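PDB 3ZXY: subtilisin-like protein from Prochloron didemni, which probably cleaves peptide bonds as a serine endopeptidase of the subtilisin (S8) family, this chain being the protease domain of the longer PatA protein. Local coordinates for residues 194-199 / 204-209; 53-58 / 213-218; 164-167 / 173-176; 68-73 / 221-226; 80-83 / 88-91. The protein carries 1 engineered substitution. All blocks are in the same frame, centred on the assembly; numbering follows the deposited sequence.

Contact 1: 194-199 / 204-209; sequences DILGAK and TERLSG
The Arg206 guanidinium lies with one face over Leu196 CB and points its edge at Asp194. Its NH1 donates to Asp194 O at 2.9 Å, with the acceptor in the guanidinium plane, so bond and apolar cover together restrain its rotation. Leu196 has CG anti to its own N (chi1 -175°), which carries CD1 to within 3.7 Å of Thr204 OG1. Lys199 crosses Glu205 at about a right angle: it bends at chi3, -65°, laying CE 3.5 Å from Thr204 O and CD 3.7 Å from Glu205 OE1, its ammonium short of a salt bridge. With an alanine here, Glu205 and the Thr204 carbonyl would probably lose this aliphatic cover, and the carboxylate a nearby positive charge. At the other end Asp194 N donates to Ser208 OG at 2.9 Å, and a water joins that hydroxyl to Asp194 OD1. On the sheet face away from Leu196 and Arg206, Ile195 and Leu207 pack against Phe212. Four backbone bonds pair Ile195 with Leu207 and Gly197 with Glu205. This is an antiparallel beta hairpin with a G1 bulge where Asp194 and Ile195 both face Leu207, just before the predicted nucleophile position of the subtilisin fold, here the engineered Ala211.

Contact 2: 53-58 / 213-218; sequences THVASI and ATPIVS
Val55 is the first residue of 53-58 to reach the other helix. Its CG1, anti to the backbone N (chi1 166°), lies 4.1 Å from Pro215 CG and crosses the proline ring at about a right angle, and Val55 O comes 3.8 Å from Pro215 CB. The Val55 side chain also lies about 4 Å from those of Asp16 and His51, both predicted members of the charge relay. Ser57 does not touch 213-218, but it braces its own helix: OG donates to His54 O at 2.7 Å, an oxygen that also accepts from Ile58 N, and the same hydroxyl is hydrogen-bonded to Ala198 N of the neighbouring hairpin. Ile58 makes the larger share of the contact. Its CD1 sits 3.7 Å from Pro215 CG, while CG2 meets Ile216 CG1 at 3.9 Å and also touches Pro215 CB, so one branch ends on the proline ring while the other bridges Pro215 and Ile216. Pro215 has no N-H to offer the preceding turn, and helix 210-230 kinks there, with the ring directed at 53-58. The axes lie 8.8 Å apart and cross at -30°. No hydrogen bond or charge spans the interface; between these two segments, the helix that carries His51 and the helix that carries the engineered Ala211 near its start meet through van der Waals contact, almost all of it hydrocarbon.

Contact 3: 164-167 / 173-176; sequences VGAM and PLDF
Leu174 N donates to Ala166 O at 2.9 Å, the one hydrogen bond across this contact and an almost perfectly straight one, 179° at the hydrogen. The donor is tilted 27° from the carbonyl plane. Pro173, which has no N-H, comes just before it and only lays its backbone alongside: Pro173 CA stands 4.1 Å from Met167 CA, so the two residues form a single backbone bridge and no strand pairing develops. The loop takes a second hold on the strand through Ser177, whose hydroxyl is hydrogen-bonded to Ala166 N; both polar backbone atoms of this buried alanine are thereby satisfied from the same loop.

The apolar part belongs to Leu174. Its CG lies beside the backbone N and opposite the carbonyl carbon (chi1 -63°), so the side chain leaves on the same flank as the hydrogen bond and folds over the Ala166 peptide. CD1 reaches Ala166 CB at 3.6 Å, and CD2 rests 3.9 Å from Met167 C. Met167 itself turns the other way, onto Leu189 and Pro191. Ala166 also touches Thr210 of helix 210-230, and its methyl lies about 9 Å from the side chain of the engineered Ala211.

Strand 162-167 is an inner strand of the parallel sheet, and 173-176 lies early in the connection to the adjacent strand 187-191. At the C-terminal end of strand 162-167, the contact thus holds the start of a link, by way of short helix 181-186, between two neighbouring parallel strands of the alpha/beta subtilisin fold.

Contact 4: 68-73 / 221-226; sequences PGIAPQ and AALLLS
Leu223 sets its two methyls astride the carbonyl oxygen of Ile70. With CG opposite its own carbonyl carbon (chi1 -64°) and an extended chi2, the side chain stands out from the helix: CD1 lies 3.6 Å and CD2 3.7 Å from Ile70 O. CD1 also meets Ile70 CG2 at 3.9 Å, the two side chains crossing at about a right angle. Ile70 has CG1 beside its backbone N (chi1 -67°), which puts CG2 anti to that N, on the flank facing Leu223, while its longer branch leads off to Ile216, two turns before Leu223 in helix 210-230. Ala71 adds the short partner. Its CB is 4.1 Å from both Ala222 CB and Leu223 CD2, the two alanine methyls meeting directly. Within the helix, Ala222 O takes two bonds: Ser226 OG donates at 2.8 Å and Ser226 N reaches it from the opposite face of its plane. Phe273 of helix 269-278 packs on Leu223. The side chains that meet are apolar and no hydrogen bond crosses; away from the predicted charge relay, the contact seats the beta-alpha-beta crossover from strand 30-33 through helix 47-60 to strand 75-80 against helix 210-230 of the subtilisin fold.

Contact 5: 80-83 / 88-91; sequences PIFS and RITQ
Ile89 carries the whole of this contact, set against Ile81, Phe82 and Ser83, and the chain comes to it from Arg88, whose side chain turns away into a salt bridge with Glu115. Ile89 holds CG1 between its backbone N and carbonyl carbon (chi1 71°), with chi2 at an off-staggered 128°. CG2 presses on Ile81 O at 3.2 Å and lies 4.0 Å from Ser83 OG. CD1 comes to the edge of the Phe82 ring, close to its plane, 3.8 Å from Phe82 CD1, and 4.2 Å from Ile81 CD1. Cut back to an alanine, the position would probably leave the Phe82 edge and Ile81 without their apolar neighbour, with a gap between the two arms of the loop. Those arms join strand 75-80 to helix 91-103 in the subtilisin fold, and the Phe82 side chain stands about 3 Å from that of Asp16 and 4 Å from that of His51, predicted charge-relay residues; in subtilisins this loop borders the substrate cleft, and its place here is consistent with that. Thr90 follows as the N-cap of helix 91-103: its side chain caps a backbone N of the first turn, and its own N is hydrogen-bonded to Asp93 OD2, as in a capping box.

From the N terminus, 53-58 opens contact 2 and 68-73 opens contact 4 before anything closes. Contact 5 then closes a short loop between strand 75-80 and helix 91-103. Contact 3 closes another after strand 162-167, and contact 1 folds the hairpin 195-207. These three come in series, all within the long loops of contacts 2 and 4. Helix 210-230 ends both: 213-218 closes contact 2, then 221-226 closes contact 4, so the two cross. Contacts 1 and 2 meet where His54 and Ser57 bond to the hairpin; Val164 and Ala213 join contacts 2 and 3. Contacts 4 and 5 lie on opposite sides of the chain's centre, centres about 26 Å apart.

Contact 1: 194-199 / 204-209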
loop_
_atom_site.group_PDB
_atom_site.type_symbol
_atom_site.label_atom_id
_atom_site.label_comp_id
_atom_site.label_asym_id
_atom_site.label_seq_id
_atom_site.Cartn_x
_atom_site.Cartn_y
_atom_site.Cartn_z
ATOM N N ASP A 194 11.979 6.675 -8.422
ATOM C CA ASP A 194 12.565 5.679 -9.322
ATOM C C ASP A 194 12.466 4.261 -8.757
ATOM O O ASP A 194 13.449 3.501 -8.708
ATOM C CB ASP A 194 14.005 6.064 -9.653
ATOM C CG ASP A 194 14.100 7.392 -10.382
ATOM O OD1 ASP A 194 13.205 7.684 -11.207
ATOM O OD2 ASP A 194 15.083 8.136 -10.151
ATOM N N ILE A 195 11.255 3.896 -8.355
ATOM C CA ILE A 195 10.975 2.581 -7.804
ATOM C C ILE A 195 10.743 1.562 -8.930
ATOM O O ILE A 195 9.905 1.785 -9.822
ATOM C CB ILE A 195 9.735 2.612 -6.873
ATOM C CG1 ILE A 195 9.857 3.699 -5.795
ATOM C CG2 ILE A 195 9.490 1.243 -6.253
ATOM C CD1 ILE A 195 11.145 3.634 -5.001
ATOM N N LEU A 196 11.504 0.466 -8.891
ATOM C CA LEU A 196 11.438 -0.580 -9.929
ATOM C C LEU A 196 10.125 -1.354 -9.836
ATOM O O LEU A 196 9.672 -1.716 -8.751
ATOM C CB LEU A 196 12.612 -1.546 -9.760
ATOM C CG LEU A 196 12.778 -2.628 -10.831
ATOM C CD1 LEU A 196 13.082 -2.040 -12.203
ATOM C CD2 LEU A 196 13.870 -3.586 -10.385
ATOM N N GLY A 197 9.490 -1.573 -10.980
ATOM C CA GLY A 197 8.301 -2.410 -11.023
ATOM C C GLY A 197 8.089 -2.954 -12.422
ATOM O O GLY A 197 8.772 -2.566 -13.365
ATOM N N ALA A 198 7.147 -3.881 -12.532
ATOM C CA ALA A 198 6.817 -4.558 -13.777
ATOM C C ALA A 198 5.915 -3.747 -14.706
ATOM O O ALA A 198 5.087 -2.962 -14.247
ATOM C CB ALA A 198 6.132 -5.879 -13.457
ATOM N N LYS A 199 6.092 -3.969 -16.005
ATOM C CA LYS A 199 5.238 -3.392 -17.058
ATOM C C LYS A 199 4.348 -4.472 -17.638
ATOM O O LYS A 199 4.839 -5.559 -17.938
ATOM C CB LYS A 199 6.086 -2.850 -18.198
ATOM C CG LYS A 199 6.883 -1.611 -17.836
ATOM C CD LYS A 199 7.390 -0.890 -19.079
ATOM C CE LYS A 199 8.382 -1.717 -19.873
ATOM N NZ LYS A 199 8.808 -1.005 -21.108
ATOM N N THR A 204 10.405 -3.875 -17.401
ATOM C CA THR A 204 10.293 -3.165 -16.133
ATOM C C THR A 204 10.458 -1.684 -16.372
ATOM O O THR A 204 10.918 -1.259 -17.433
ATOM C CB THR A 204 11.361 -3.621 -15.129
ATOM O OG1 THR A 204 12.664 -3.336 -15.655
ATOM C CG2 THR A 204 11.233 -5.119 -14.868
ATOM N N GLU A 205 10.083 -0.903 -15.367
ATOM C CA GLU A 205 10.218 0.540 -15.426
ATOM C C GLU A 205 10.415 1.052 -14.011
ATOM O O GLU A 205 9.943 0.422 -13.075
ATOM C CB GLU A 205 8.957 1.169 -16.021
ATOM C CG GLU A 205 9.059 2.672 -16.208
ATOM C CD GLU A 205 8.083 3.218 -17.235
ATOM O OE1 GLU A 205 7.101 2.513 -17.568
ATOM O OE2 GLU A 205 8.305 4.359 -17.713
ATOM N N ARG A 206 11.123 2.174 -13.877
ATOM C CA ARG A 206 11.229 2.884 -12.593
ATOM C C ARG A 206 10.339 4.115 -12.580
ATOM O O ARG A 206 10.448 4.992 -13.456
ATOM C CB ARG A 206 12.674 3.282 -12.314
ATOM C CG ARG A 206 13.539 2.063 -12.046
ATOM C CD ARG A 206 14.966 2.409 -11.652
ATOM N NE ARG A 206 15.723 1.207 -11.292
ATOM C CZ ARG A 206 15.765 0.645 -10.082
ATOM N NH1 ARG A 206 15.112 1.154 -9.035
ATOM N NH2 ARG A 206 16.487 -0.461 -9.913
ATOM N N LEU A 207 9.454 4.154 -11.585
ATOM C CA LEU A 207 8.434 5.202 -11.491
ATOM C C LEU A 207 8.544 5.925 -10.153
ATOM O O LEU A 207 9.044 5.367 -9.173
ATOM C CB LEU A 207 7.031 4.604 -11.636
ATOM C CG LEU A 207 6.731 3.929 -12.992
ATOM C CD1 LEU A 207 5.335 3.322 -13.003
ATOM C CD2 LEU A 207 6.896 4.897 -14.149
ATOM N N SER A 208 8.053 7.158 -10.121
ATOM C CA SER A 208 8.113 7.964 -8.913
ATOM C C SER A 208 6.731 8.429 -8.517
ATOM O O SER A 208 5.863 8.668 -9.373
ATOM C CB SER A 208 9.021 9.171 -9.098
ATOM O OG SER A 208 10.326 8.783 -9.547
ATOM N N GLY A 209 6.530 8.540 -7.211
ATOM C CA GLY A 209 5.271 9.053 -6.690
ATOM C C GLY A 209 4.846 8.350 -5.430
ATOM O O GLY A 209 5.348 7.276 -5.085
HETATM O O HOH W 1 10.632 8.403 -12.327
#

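Contact 2: 53-58 / 213-218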
loop_
_atom_site.group_PDB
_atom_site.type_symbol
_atom_site.label_atom_id
_atom_site.label_comp_id
_atom_site.label_asym_id
_atom_site.label_seq_id
_atom_site.Cartn_x
_atom_site.Cartn_y
_atom_site.Cartn_z
ATOM N N THR A 53 -0.007 -3.219 -12.320
ATOM C CA THR A 53 1.042 -4.232 -12.469
ATOM C C THR A 53 2.313 -3.795 -11.738
ATOM O O THR A 53 2.967 -4.606 -11.054
ATOM C CB THR A 53 1.334 -4.489 -13.955
ATOM O OG1 THR A 53 0.121 -4.915 -14.603
ATOM C CG2 THR A 53 2.432 -5.540 -14.146
ATOM N N HIS A 54 2.641 -2.510 -11.830
ATOM C CA HIS A 54 3.816 -1.975 -11.158
ATOM C C HIS A 54 3.649 -2.074 -9.659
ATOM O O HIS A 54 4.514 -2.624 -8.959
ATOM C CB HIS A 54 4.031 -0.538 -11.585
ATOM C CG HIS A 54 5.396 -0.005 -11.270
ATOM N ND1 HIS A 54 5.766 0.343 -10.015
ATOM C CD2 HIS A 54 6.493 0.240 -12.087
ATOM C CE1 HIS A 54 7.023 0.810 -10.036
ATOM N NE2 HIS A 54 7.478 0.737 -11.293
ATOM N N VAL A 55 2.525 -1.570 -9.142
ATOM C CA VAL A 55 2.249 -1.599 -7.686
ATOM C C VAL A 55 2.276 -3.039 -7.138
ATOM O O VAL A 55 2.911 -3.316 -6.110
ATOM C CB VAL A 55 0.897 -0.898 -7.373
ATOM C CG1 VAL A 55 0.391 -1.204 -5.954
ATOM C CG2 VAL A 55 1.026 0.606 -7.573
ATOM N N ALA A 56 1.625 -3.961 -7.833
ATOM C CA ALA A 56 1.570 -5.347 -7.370
ATOM C C ALA A 56 2.965 -5.945 -7.349
ATOM O O ALA A 56 3.305 -6.679 -6.403
ATOM C CB ALA A 56 0.639 -6.196 -8.226
ATOM N N SER A 57 3.791 -5.604 -8.334
ATOM C CA SER A 57 5.122 -6.212 -8.445
ATOM C C SER A 57 6.043 -5.802 -7.291
ATOM O O SER A 57 6.915 -6.566 -6.886
ATOM C CB SER A 57 5.755 -5.896 -9.800
ATOM O OG SER A 57 6.145 -4.543 -9.934
ATOM N N ILE A 58 5.847 -4.606 -6.759
ATOM C CA ILE A 58 6.667 -4.120 -5.646
ATOM C C ILE A 58 6.528 -5.023 -4.428
ATOM O O ILE A 58 7.498 -5.230 -3.680
ATOM C CB ILE A 58 6.326 -2.643 -5.313
ATOM C CG1 ILE A 58 6.841 -1.729 -6.421
ATOM C CG2 ILE A 58 6.931 -2.220 -3.975
ATOM C CD1 ILE A 58 6.190 -0.353 -6.404
ATOM N N ALA A 213 5.543 4.463 -3.302
ATOM C CA ALA A 213 5.956 4.394 -1.885
ATOM C C ALA A 213 4.967 3.569 -1.066
ATOM O O ALA A 213 5.352 2.824 -0.165
ATOM C CB ALA A 213 6.056 5.815 -1.312
ATOM N N THR A 214 3.677 3.709 -1.383
ATOM C CA THR A 214 2.602 3.033 -0.655
ATOM C C THR A 214 2.812 1.504 -0.557
ATOM O O THR A 214 2.765 0.966 0.544
ATOM C CB THR A 214 1.230 3.438 -1.237
ATOM O OG1 THR A 214 1.050 4.843 -1.040
ATOM C CG2 THR A 214 0.079 2.704 -0.569
ATOM N N PRO A 215 3.057 0.801 -1.684
ATOM C CA PRO A 215 3.259 -0.652 -1.606
ATOM C C PRO A 215 4.510 -1.079 -0.870
ATOM O O PRO A 215 4.568 -2.219 -0.382
ATOM C CB PRO A 215 3.262 -1.100 -3.074
ATOM C CG PRO A 215 3.582 0.131 -3.837
ATOM C CD PRO A 215 2.947 1.250 -3.084
ATOM N N ILE A 216 5.508 -0.209 -0.774
ATOM C CA ILE A 216 6.676 -0.524 0.036
ATOM C C ILE A 216 6.230 -0.655 1.484
ATOM O O ILE A 216 6.591 -1.606 2.192
ATOM C CB ILE A 216 7.790 0.516 -0.124
ATOM C CG1 ILE A 216 8.338 0.461 -1.562
ATOM C CG2 ILE A 216 8.919 0.228 0.876
ATOM C CD1 ILE A 216 9.361 1.503 -1.889
ATOM N N VAL A 217 5.440 0.301 1.954
ATOM C CA VAL A 217 4.898 0.229 3.316
ATOM C C VAL A 217 3.954 -0.965 3.491
ATOM O O VAL A 217 4.025 -1.666 4.500
ATOM C CB VAL A 217 4.217 1.562 3.717
ATOM C CG1 VAL A 217 3.503 1.440 5.061
ATOM C CG2 VAL A 217 5.238 2.703 3.711
ATOM N N SER A 218 3.081 -1.236 2.520
ATOM C CA SER A 218 2.198 -2.401 2.613
ATOM C C SER A 218 3.009 -3.690 2.721
ATOM O O SER A 218 2.680 -4.576 3.517
ATOM C CB SER A 218 1.300 -2.471 1.403
ATOM O OG SER A 218 0.387 -1.383 1.441
#

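Contact 3: 164-167 / 173-176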
loop_
_atom_site.group_PDB
_atom_site.type_symbol
_atom_site.label_atom_id
_atom_site.label_comp_id
_atom_site.label_asym_id
_atom_site.label_seq_id
_atom_site.Cartn_x
_atom_site.Cartn_y
_atom_site.Cartn_z
ATOM N N VAL A 164 0.852 7.327 3.246
ATOM C CA VAL A 164 2.238 7.179 2.837
ATOM C C VAL A 164 2.634 8.286 1.871
ATOM O O VAL A 164 2.045 8.436 0.789
ATOM C CB VAL A 164 2.510 5.801 2.198
ATOM C CG1 VAL A 164 3.986 5.648 1.835
ATOM C CG2 VAL A 164 2.041 4.659 3.105
ATOM N N GLY A 165 3.629 9.057 2.284
ATOM C CA GLY A 165 4.292 10.035 1.419
ATOM C C GLY A 165 5.591 9.495 0.865
ATOM O O GLY A 165 6.019 8.401 1.226
ATOM N N ALA A 166 6.228 10.290 -0.005
ATOM C CA ALA A 166 7.425 9.876 -0.726
ATOM C C ALA A 166 8.663 10.649 -0.304
ATOM O O ALA A 166 8.625 11.881 -0.163
ATOM C CB ALA A 166 7.213 10.025 -2.241
ATOM N N MET A 167 9.758 9.915 -0.117
ATOM C CA MET A 167 11.057 10.496 0.147
ATOM C C MET A 167 12.051 9.993 -0.900
ATOM O O MET A 167 11.819 8.985 -1.586
ATOM C CB MET A 167 11.537 10.197 1.572
ATOM C CG MET A 167 11.616 8.736 1.888
ATOM S SD MET A 167 12.381 8.541 3.530
ATOM C CE MET A 167 12.270 6.769 3.734
ATOM N N PRO A 173 12.000 14.398 2.173
ATOM C CA PRO A 173 10.725 14.326 1.482
ATOM C C PRO A 173 10.797 14.913 0.081
ATOM O O PRO A 173 11.525 15.888 -0.144
ATOM C CB PRO A 173 9.779 15.183 2.338
ATOM C CG PRO A 173 10.644 15.956 3.253
ATOM C CD PRO A 173 11.931 15.209 3.401
ATOM N N LEU A 174 10.073 14.297 -0.840
ATOM C CA LEU A 174 9.983 14.834 -2.200
ATOM C C LEU A 174 9.111 16.079 -2.182
ATOM O O LEU A 174 8.194 16.169 -1.371
ATOM C CB LEU A 174 9.364 13.804 -3.145
ATOM C CG LEU A 174 10.109 12.488 -3.367
ATOM C CD1 LEU A 174 9.427 11.691 -4.472
ATOM C CD2 LEU A 174 11.571 12.696 -3.660
ATOM N N ASP A 175 9.355 16.997 -3.114
ATOM C CA ASP A 175 8.539 18.205 -3.218
ATOM C C ASP A 175 7.100 17.778 -3.515
ATOM O O ASP A 175 6.150 18.336 -2.970
ATOM C CB ASP A 175 9.004 19.103 -4.375
ATOM C CG ASP A 175 10.335 19.793 -4.136
ATOM O OD1 ASP A 175 10.656 20.076 -2.973
ATOM O OD2 ASP A 175 11.012 20.111 -5.147
ATOM N N PHE A 176 6.968 16.789 -4.392
ATOM C CA PHE A 176 5.664 16.355 -4.896
ATOM C C PHE A 176 5.098 15.245 -4.028
ATOM O O PHE A 176 4.928 14.092 -4.441
ATOM C CB PHE A 176 5.782 15.986 -6.379
ATOM C CG PHE A 176 6.178 17.153 -7.236
ATOM C CD1 PHE A 176 5.391 18.295 -7.262
ATOM C CD2 PHE A 176 7.364 17.155 -7.962
ATOM C CE1 PHE A 176 5.751 19.391 -8.022
ATOM C CE2 PHE A 176 7.716 18.240 -8.719
ATOM C CZ PHE A 176 6.914 19.359 -8.753
#

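Contact 4: 68-73 / 221-226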
loop_
_atom_site.group_PDB
_atom_site.type_symbol
_atom_site.label_atom_id
_atom_site.label_comp_id
_atom_site.label_asym_id
_atom_site.label_seq_id
_atom_site.Cartn_x
_atom_site.Cartn_y
_atom_site.Cartn_z
ATOM N N PRO A 68 12.291 -8.104 -7.812
ATOM C CA PRO A 68 12.196 -8.742 -6.494
ATOM C C PRO A 68 11.237 -7.954 -5.613
ATOM O O PRO A 68 11.394 -6.752 -5.449
ATOM C CB PRO A 68 13.629 -8.694 -5.963
ATOM C CG PRO A 68 14.487 -8.540 -7.151
ATOM C CD PRO A 68 13.687 -7.811 -8.189
ATOM N N GLY A 69 10.241 -8.637 -5.071
ATOM C CA GLY A 69 9.220 -7.999 -4.254
ATOM C C GLY A 69 9.574 -8.055 -2.784
ATOM O O GLY A 69 10.474 -8.770 -2.372
ATOM N N ILE A 70 8.833 -7.287 -2.000
ATOM C CA ILE A 70 9.068 -7.189 -0.564
ATOM C C ILE A 70 8.489 -8.354 0.236
ATOM O O ILE A 70 9.102 -8.806 1.213
ATOM C CB ILE A 70 8.509 -5.854 -0.052
ATOM C CG1 ILE A 70 9.324 -4.701 -0.644
ATOM C CG2 ILE A 70 8.489 -5.796 1.476
ATOM C CD1 ILE A 70 8.666 -3.351 -0.480
ATOM N N ALA A 71 7.328 -8.868 -0.176
ATOM C CA ALA A 71 6.664 -9.927 0.576
ATOM C C ALA A 71 6.180 -10.993 -0.391
ATOM O O ALA A 71 4.994 -11.277 -0.484
ATOM C CB ALA A 71 5.522 -9.348 1.421
ATOM N N PRO A 72 7.130 -11.614 -1.104
ATOM C CA PRO A 72 6.771 -12.515 -2.189
ATOM C C PRO A 72 6.009 -13.758 -1.768
ATOM O O PRO A 72 5.380 -14.384 -2.620
ATOM C CB PRO A 72 8.133 -12.918 -2.778
ATOM C CG PRO A 72 9.111 -12.690 -1.683
ATOM C CD PRO A 72 8.590 -11.475 -0.975
ATOM N N GLN A 73 6.096 -14.152 -0.496
ATOM C CA GLN A 73 5.407 -15.354 -0.033
ATOM C C GLN A 73 4.033 -15.102 0.582
ATOM O O GLN A 73 3.323 -16.047 0.908
ATOM C CB GLN A 73 6.291 -16.118 0.951
ATOM C CG GLN A 73 7.430 -16.818 0.252
ATOM C CD GLN A 73 8.211 -17.725 1.171
ATOM O OE1 GLN A 73 7.733 -18.109 2.243
ATOM N NE2 GLN A 73 9.420 -18.079 0.758
ATOM N N ALA A 221 4.572 -3.886 6.182
ATOM C CA ALA A 221 3.487 -4.233 7.113
ATOM C C ALA A 221 3.188 -5.722 7.046
ATOM O O ALA A 221 2.968 -6.364 8.071
ATOM C CB ALA A 221 2.221 -3.400 6.849
ATOM N N ALA A 222 3.194 -6.281 5.839
ATOM C CA ALA A 222 2.947 -7.700 5.663
ATOM C C ALA A 222 4.042 -8.541 6.312
ATOM O O ALA A 222 3.754 -9.560 6.928
ATOM C CB ALA A 222 2.798 -8.028 4.182
ATOM N N LEU A 223 5.294 -8.111 6.202
ATOM C CA LEU A 223 6.395 -8.793 6.864
ATOM C C LEU A 223 6.275 -8.713 8.386
ATOM O O LEU A 223 6.597 -9.681 9.069
ATOM C CB LEU A 223 7.744 -8.246 6.405
ATOM C CG LEU A 223 8.063 -8.468 4.925
ATOM C CD1 LEU A 223 9.420 -7.862 4.623
ATOM C CD2 LEU A 223 8.047 -9.955 4.560
ATOM N N LEU A 224 5.817 -7.584 8.909
ATOM C CA LEU A 224 5.611 -7.469 10.362
ATOM C C LEU A 224 4.484 -8.393 10.840
ATOM O O LEU A 224 4.616 -9.058 11.868
ATOM C CB LEU A 224 5.372 -6.013 10.753
ATOM C CG LEU A 224 6.613 -5.121 10.643
ATOM C CD1 LEU A 224 6.193 -3.653 10.632
ATOM C CD2 LEU A 224 7.589 -5.398 11.791
ATOM N N LEU A 225 3.382 -8.463 10.106
ATOM C CA LEU A 225 2.337 -9.444 10.409
ATOM C C LEU A 225 2.865 -10.868 10.337
ATOM O O LEU A 225 2.508 -11.709 11.147
ATOM C CB LEU A 225 1.145 -9.285 9.463
ATOM C CG LEU A 225 0.325 -8.012 9.589
ATOM C CD1 LEU A 225 -0.652 -7.922 8.418
ATOM C CD2 LEU A 225 -0.420 -8.013 10.916
ATOM N N SER A 226 3.701 -11.149 9.348
ATOM C CA SER A 226 4.265 -12.477 9.187
ATOM C C SER A 226 5.126 -12.831 10.402
ATOM O O SER A 226 5.115 -13.971 10.883
ATOM C CB SER A 226 5.071 -12.541 7.896
ATOM O OG SER A 226 4.213 -12.365 6.771
#

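Contact 5: 80-83 / 88-91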
loop_
_atom_site.group_PDB
_atom_site.type_symbol
_atom_site.label_atom_id
_atom_site.label_comp_id
_atom_site.label_asym_id
_atom_site.label_seq_id
_atom_site.Cartn_x
_atom_site.Cartn_y
_atom_site.Cartn_z
ATOM N N PRO A 80 -9.251 -5.352 -8.842
ATOM C CA PRO A 80 -9.125 -4.197 -9.728
ATOM C C PRO A 80 -10.313 -3.240 -9.592
ATOM O O PRO A 80 -11.487 -3.641 -9.686
ATOM C CB PRO A 80 -8.999 -4.822 -11.125
ATOM C CG PRO A 80 -8.613 -6.231 -10.883
ATOM C CD PRO A 80 -9.297 -6.610 -9.601
ATOM N N ILE A 81 -9.979 -1.980 -9.326
ATOM C CA ILE A 81 -10.955 -0.918 -9.166
ATOM C C ILE A 81 -10.677 0.216 -10.142
ATOM O O ILE A 81 -11.616 0.866 -10.582
ATOM C CB ILE A 81 -11.001 -0.363 -7.723
ATOM C CG1 ILE A 81 -9.622 0.121 -7.254
ATOM C CG2 ILE A 81 -11.496 -1.435 -6.761
ATOM C CD1 ILE A 81 -9.652 1.015 -6.027
ATOM N N PHE A 82 -9.406 0.443 -10.483
ATOM C CA PHE A 82 -9.053 1.502 -11.435
ATOM C C PHE A 82 -9.185 0.928 -12.839
ATOM O O PHE A 82 -8.976 -0.259 -13.049
ATOM C CB PHE A 82 -7.621 2.025 -11.244
ATOM C CG PHE A 82 -7.295 2.529 -9.859
ATOM C CD1 PHE A 82 -8.248 3.124 -9.037
ATOM C CD2 PHE A 82 -5.971 2.448 -9.406
ATOM C CE1 PHE A 82 -7.899 3.573 -7.758
ATOM C CE2 PHE A 82 -5.626 2.899 -8.144
ATOM C CZ PHE A 82 -6.595 3.449 -7.318
ATOM N N SER A 83 -9.532 1.765 -13.813
ATOM C CA SER A 83 -9.854 1.272 -15.150
ATOM C C SER A 83 -8.991 1.917 -16.219
ATOM O O SER A 83 -8.671 3.099 -16.151
ATOM C CB SER A 83 -11.334 1.517 -15.468
ATOM O OG SER A 83 -11.673 2.896 -15.382
ATOM N N ARG A 88 -12.934 8.395 -14.754
ATOM C CA ARG A 88 -12.467 8.229 -13.399
ATOM C C ARG A 88 -13.353 7.232 -12.679
ATOM O O ARG A 88 -14.511 7.008 -13.059
ATOM C CB ARG A 88 -12.484 9.551 -12.640
ATOM C CG ARG A 88 -13.867 10.132 -12.377
ATOM C CD ARG A 88 -13.822 11.284 -11.374
ATOM N NE ARG A 88 -13.351 10.852 -10.049
ATOM C CZ ARG A 88 -14.055 10.892 -8.915
ATOM N NH1 ARG A 88 -15.306 11.345 -8.901
ATOM N NH2 ARG A 88 -13.494 10.474 -7.780
ATOM N N ILE A 89 -12.818 6.648 -11.617
ATOM C CA ILE A 89 -13.665 5.863 -10.719
ATOM C C ILE A 89 -14.008 6.732 -9.511
ATOM O O ILE A 89 -13.368 7.753 -9.270
ATOM C CB ILE A 89 -13.028 4.512 -10.335
ATOM C CG1 ILE A 89 -11.832 4.701 -9.399
ATOM C CG2 ILE A 89 -12.634 3.770 -11.613
ATOM C CD1 ILE A 89 -11.916 3.861 -8.142
ATOM N N THR A 90 -15.064 6.350 -8.798
ATOM C CA THR A 90 -15.623 7.164 -7.727
ATOM C C THR A 90 -15.235 6.621 -6.354
ATOM O O THR A 90 -14.698 5.519 -6.224
ATOM C CB THR A 90 -17.153 7.169 -7.795
ATOM O OG1 THR A 90 -17.649 5.838 -7.615
ATOM C CG2 THR A 90 -17.658 7.719 -9.151
ATOM N N GLN A 91 -15.519 7.411 -5.326
ATOM C CA GLN A 91 -15.325 6.946 -3.952
ATOM C C GLN A 91 -16.210 5.740 -3.647
ATOM O O GLN A 91 -15.831 4.897 -2.838
ATOM C CB GLN A 91 -15.590 8.077 -2.962
ATOM C CG GLN A 91 -14.518 9.150 -3.012
ATOM C CD GLN A 91 -14.689 10.200 -1.932
ATOM O OE1 GLN A 91 -15.215 9.914 -0.844
ATOM N NE2 GLN A 91 -14.272 11.427 -2.229
#